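Protein NAGD (Escherichia coli, PDB 2C4N) catalyses the magnesium-dependent hydrolysis of nucleoside phosphates, probably with a broad substrate range, as a phosphatase of the haloacid dehalogenase (HAD) superfamily. Local coordinates at residues E216-S222 / P237-S243. Sequence-based numbering, arbitrary orientation.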
ATOM      1  N   GLU A 216      12.053  19.601 -21.450  1.00 18.53           N
ATOM      2  CA  GLU A 216      11.348  20.820 -21.092  1.00 20.49           C
ATOM      3  C   GLU A 216       9.903  20.347 -21.186  1.00 17.65           C
ATOM      4  O   GLU A 216       9.580  19.510 -22.031  1.00 15.90           O
ATOM      5  CB  GLU A 216      11.614  21.935 -22.112  1.00 37.48           C
ATOM      6  CG  GLU A 216      12.894  22.717 -21.870  1.00 46.10           C
ATOM      7  CD  GLU A 216      13.037  23.911 -22.796  1.00 50.30           C
ATOM      8  OE1 GLU A 216      12.172  24.099 -23.682  1.00 48.63           O
ATOM      9  OE2 GLU A 216      14.025  24.660 -22.635  1.00 53.63           O
ATOM     10  N   THR A 217       9.035  20.867 -20.329  1.00 19.15           N
ATOM     11  CA  THR A 217       7.648  20.430 -20.336  1.00 18.49           C
ATOM     12  C   THR A 217       6.635  21.553 -20.477  1.00 18.19           C
ATOM     13  O   THR A 217       6.840  22.659 -19.977  1.00 17.16           O
ATOM     14  CB  THR A 217       7.323  19.671 -19.034  1.00 18.67           C
ATOM     15  OG1 THR A 217       7.570  20.535 -17.917  1.00 19.44           O
ATOM     16  CG2 THR A 217       8.202  18.425 -18.898  1.00 17.99           C
ATOM     17  N   ILE A 218       5.536  21.253 -21.160  1.00 16.62           N
ATOM     18  CA  ILE A 218       4.453  22.210 -21.335  1.00 16.50           C
ATOM     19  C   ILE A 218       3.167  21.532 -20.909  1.00 16.94           C
ATOM     20  O   ILE A 218       2.784  20.501 -21.461  1.00 16.03           O
ATOM     21  CB  ILE A 218       4.277  22.660 -22.805  1.00 19.09           C
ATOM     22  CG1 ILE A 218       5.531  23.393 -23.284  1.00 19.15           C
ATOM     23  CG2 ILE A 218       3.063  23.586 -22.920  1.00 18.75           C
ATOM     24  CD1 ILE A 218       5.444  23.870 -24.729  1.00 20.58           C
ATOM     25  N   LEU A 219       2.506  22.102 -19.914  1.00 15.80           N
ATOM     26  CA  LEU A 219       1.250  21.551 -19.439  1.00 16.37           C
ATOM     27  C   LEU A 219       0.094  22.329 -20.057  1.00 16.71           C
ATOM     28  O   LEU A 219       0.085  23.556 -20.008  1.00 16.41           O
ATOM     29  CB  LEU A 219       1.143  21.676 -17.913  1.00 15.22           C
ATOM     30  CG  LEU A 219      -0.217  21.310 -17.292  1.00 15.83           C
ATOM     31  CD1 LEU A 219      -0.405  19.793 -17.282  1.00 17.60           C
ATOM     32  CD2 LEU A 219      -0.285  21.849 -15.868  1.00 17.29           C
ATOM     33  N   VAL A 220      -0.864  21.629 -20.656  1.00 17.20           N
ATOM     34  CA  VAL A 220      -2.040  22.309 -21.182  1.00 17.37           C
ATOM     35  C   VAL A 220      -3.130  21.995 -20.174  1.00 17.53           C
ATOM     36  O   VAL A 220      -3.090  20.948 -19.528  1.00 16.45           O
ATOM     37  CB  VAL A 220      -2.449  21.814 -22.599  1.00 17.00           C
ATOM     38  CG1 VAL A 220      -1.463  22.328 -23.622  1.00 17.18           C
ATOM     39  CG2 VAL A 220      -2.528  20.290 -22.639  1.00 17.35           C
ATOM     40  N   LEU A 221      -4.088  22.903 -20.025  1.00 17.25           N
ATOM     41  CA  LEU A 221      -5.165  22.741 -19.057  1.00 19.00           C
ATOM     42  C   LEU A 221      -6.457  22.210 -19.669  1.00 20.43           C
ATOM     43  O   LEU A 221      -7.520  22.259 -19.050  1.00 21.60           O
ATOM     44  CB  LEU A 221      -5.427  24.092 -18.382  1.00 18.48           C
ATOM     45  CG  LEU A 221      -4.194  24.748 -17.743  1.00 19.64           C
ATOM     46  CD1 LEU A 221      -4.522  26.180 -17.323  1.00 19.77           C
ATOM     47  CD2 LEU A 221      -3.730  23.915 -16.556  1.00 18.18           C
ATOM     48  N   SER A 222      -6.352  21.686 -20.883  1.00 21.88           N
ATOM     49  CA  SER A 222      -7.505  21.167 -21.603  1.00 22.09           C
ATOM     50  C   SER A 222      -7.879  19.733 -21.236  1.00 22.56           C
ATOM     51  O   SER A 222      -8.831  19.183 -21.791  1.00 24.00           O
ATOM     52  CB  SER A 222      -7.237  21.260 -23.108  1.00 17.39           C
ATOM     53  OG  SER A 222      -5.995  20.651 -23.431  1.00 16.48           O
ATOM     54  N   PRO A 237       5.842  22.570 -14.434  1.00 24.58           N
ATOM     55  CA  PRO A 237       6.033  22.644 -15.883  1.00 23.27           C
ATOM     56  C   PRO A 237       6.861  23.851 -16.299  1.00 22.97           C
ATOM     57  O   PRO A 237       6.850  24.882 -15.625  1.00 23.16           O
ATOM     58  CB  PRO A 237       4.602  22.738 -16.418  1.00 21.76           C
ATOM     59  CG  PRO A 237       3.741  22.154 -15.302  1.00 23.75           C
ATOM     60  CD  PRO A 237       4.418  22.717 -14.084  1.00 23.30           C
ATOM     61  N   SER A 238       7.571  23.724 -17.414  1.00 21.50           N
ATOM     62  CA  SER A 238       8.370  24.825 -17.928  1.00 22.47           C
ATOM     63  C   SER A 238       7.402  25.939 -18.339  1.00 23.26           C
ATOM     64  O   SER A 238       7.674  27.125 -18.134  1.00 23.79           O
ATOM     65  CB  SER A 238       9.180  24.358 -19.138  1.00 20.90           C
ATOM     66  OG  SER A 238       9.947  23.209 -18.820  1.00 19.53           O
ATOM     67  N   TRP A 239       6.271  25.536 -18.913  1.00 22.40           N
ATOM     68  CA  TRP A 239       5.222  26.458 -19.362  1.00 22.78           C
ATOM     69  C   TRP A 239       3.846  25.831 -19.136  1.00 21.78           C
ATOM     70  O   TRP A 239       3.722  24.606 -19.035  1.00 20.37           O
ATOM     71  CB  TRP A 239       5.357  26.749 -20.856  1.00 32.44           C
ATOM     72  CG  TRP A 239       6.608  27.443 -21.263  1.00 39.08           C
ATOM     73  CD1 TRP A 239       6.888  28.774 -21.148  1.00 41.01           C
ATOM     74  CD2 TRP A 239       7.744  26.843 -21.893  1.00 41.85           C
ATOM     75  NE1 TRP A 239       8.131  29.041 -21.674  1.00 44.46           N
ATOM     76  CE2 TRP A 239       8.677  27.873 -22.139  1.00 43.55           C
ATOM     77  CE3 TRP A 239       8.064  25.532 -22.274  1.00 43.91           C
ATOM     78  CZ2 TRP A 239       9.914  27.633 -22.755  1.00 44.99           C
ATOM     79  CZ3 TRP A 239       9.292  25.293 -22.886  1.00 43.76           C
ATOM     80  CH2 TRP A 239      10.200  26.340 -23.120  1.00 45.49           C
ATOM     81  N   ILE A 240       2.821  26.678 -19.079  1.00 19.76           N
ATOM     82  CA  ILE A 240       1.445  26.226 -18.895  1.00 18.20           C
ATOM     83  C   ILE A 240       0.512  27.057 -19.776  1.00 19.47           C
ATOM     84  O   ILE A 240       0.571  28.284 -19.762  1.00 18.16           O
ATOM     85  CB  ILE A 240       0.972  26.388 -17.436  1.00 18.37           C
ATOM     86  CG1 ILE A 240       1.926  25.665 -16.484  1.00 17.33           C
ATOM     87  CG2 ILE A 240      -0.444  25.832 -17.290  1.00 18.86           C
ATOM     88  CD1 ILE A 240       1.603  25.876 -15.022  1.00 18.87           C
ATOM     89  N   TYR A 241      -0.338  26.388 -20.550  1.00 18.79           N
ATOM     90  CA  TYR A 241      -1.294  27.086 -21.408  1.00 19.40           C
ATOM     91  C   TYR A 241      -2.657  26.421 -21.314  1.00 18.46           C
ATOM     92  O   TYR A 241      -2.762  25.247 -20.954  1.00 17.54           O
ATOM     93  CB  TYR A 241      -0.844  27.076 -22.875  1.00 22.15           C
ATOM     94  CG  TYR A 241       0.440  27.824 -23.134  1.00 24.19           C
ATOM     95  CD1 TYR A 241       1.659  27.154 -23.194  1.00 24.79           C
ATOM     96  CD2 TYR A 241       0.440  29.211 -23.285  1.00 22.41           C
ATOM     97  CE1 TYR A 241       2.847  27.842 -23.396  1.00 26.06           C
ATOM     98  CE2 TYR A 241       1.621  29.909 -23.486  1.00 25.88           C
ATOM     99  CZ  TYR A 241       2.824  29.220 -23.539  1.00 26.99           C
ATOM    100  OH  TYR A 241       4.002  29.909 -23.717  1.00 27.50           O
ATOM    101  N   PRO A 242      -3.726  27.170 -21.626  1.00 18.46           N
ATOM    102  CA  PRO A 242      -5.075  26.605 -21.572  1.00 18.59           C
ATOM    103  C   PRO A 242      -5.159  25.415 -22.529  1.00 16.08           C
ATOM    104  O   PRO A 242      -5.747  24.387 -22.202  1.00 16.63           O
ATOM    105  CB  PRO A 242      -5.956  27.770 -22.019  1.00 24.59           C
ATOM    106  CG  PRO A 242      -5.194  28.967 -21.537  1.00 26.03           C
ATOM    107  CD  PRO A 242      -3.774  28.616 -21.912  1.00 24.90           C
ATOM    108  N   SER A 243      -4.550  25.558 -23.705  1.00 18.77           N
ATOM    109  CA  SER A 243      -4.558  24.495 -24.712  1.00 19.57           C
ATOM    110  C   SER A 243      -3.414  24.704 -25.690  1.00 18.74           C
ATOM    111  O   SER A 243      -2.697  25.694 -25.603  1.00 20.43           O
ATOM    112  CB  SER A 243      -5.882  24.496 -25.482  1.00 18.41           C
ATOM    113  OG  SER A 243      -5.954  25.611 -26.353  1.00 20.48           O
TER
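Ile218 and Trp239 meet where strand 239-241 adds itself, in parallel, to strand 216-220 and so completes one edge of the six-stranded sheet of the Rossmann-like HAD core. The short strand axes lie 4.6 Å apart with their directions 21° from each other. Backbone pairing follows the parallel pattern: Leu219 N donates to Trp239 O and Leu219 O accepts from Tyr241 N.

On one face of the sheet, Ile218 splits its branches between two aromatic residues. CG1 reaches Trp239 CE3 at 3.5 Å, whereas CG2 comes in the plane of the Tyr241 ring and meets its edge at CD1, 3.8 Å away. The indole's far rim is approached by Glu216: OE1 lies in the ring plane, 3.0 Å from Trp239 CH2, with the carboxylate turned 75° from that plane. Ser238 CB sits above one indole face, offset toward the rim.

The other face carries Leu219, whose CB packs alongside Pro237 CG at 3.7 Å with both side chains pointing the same way; Leu203 of helix 203-212 touches both residues. Further along, the side chains of Leu221 and Ile240 meet at an oblique angle, CD2 of Leu221 3.9 Å from CG2 of Ile240. Near the C-terminal ends of the strands, Val220 touches Val13, in what is probably the HAD DxDx(T/V) motif, and its side chain lies about 8 Å from the bound magnesium, while Ser222 OG hydrogen-bonds Gly12 O.

At the opposite end, Ser238 and Thr217 exchange side-chain bonds. The rotamer of Thr217 holds OG1 close to the backbone, where it can accept from Ser238 N, while Thr217 N donates to Ser238 OG at 2.9 Å and 165°.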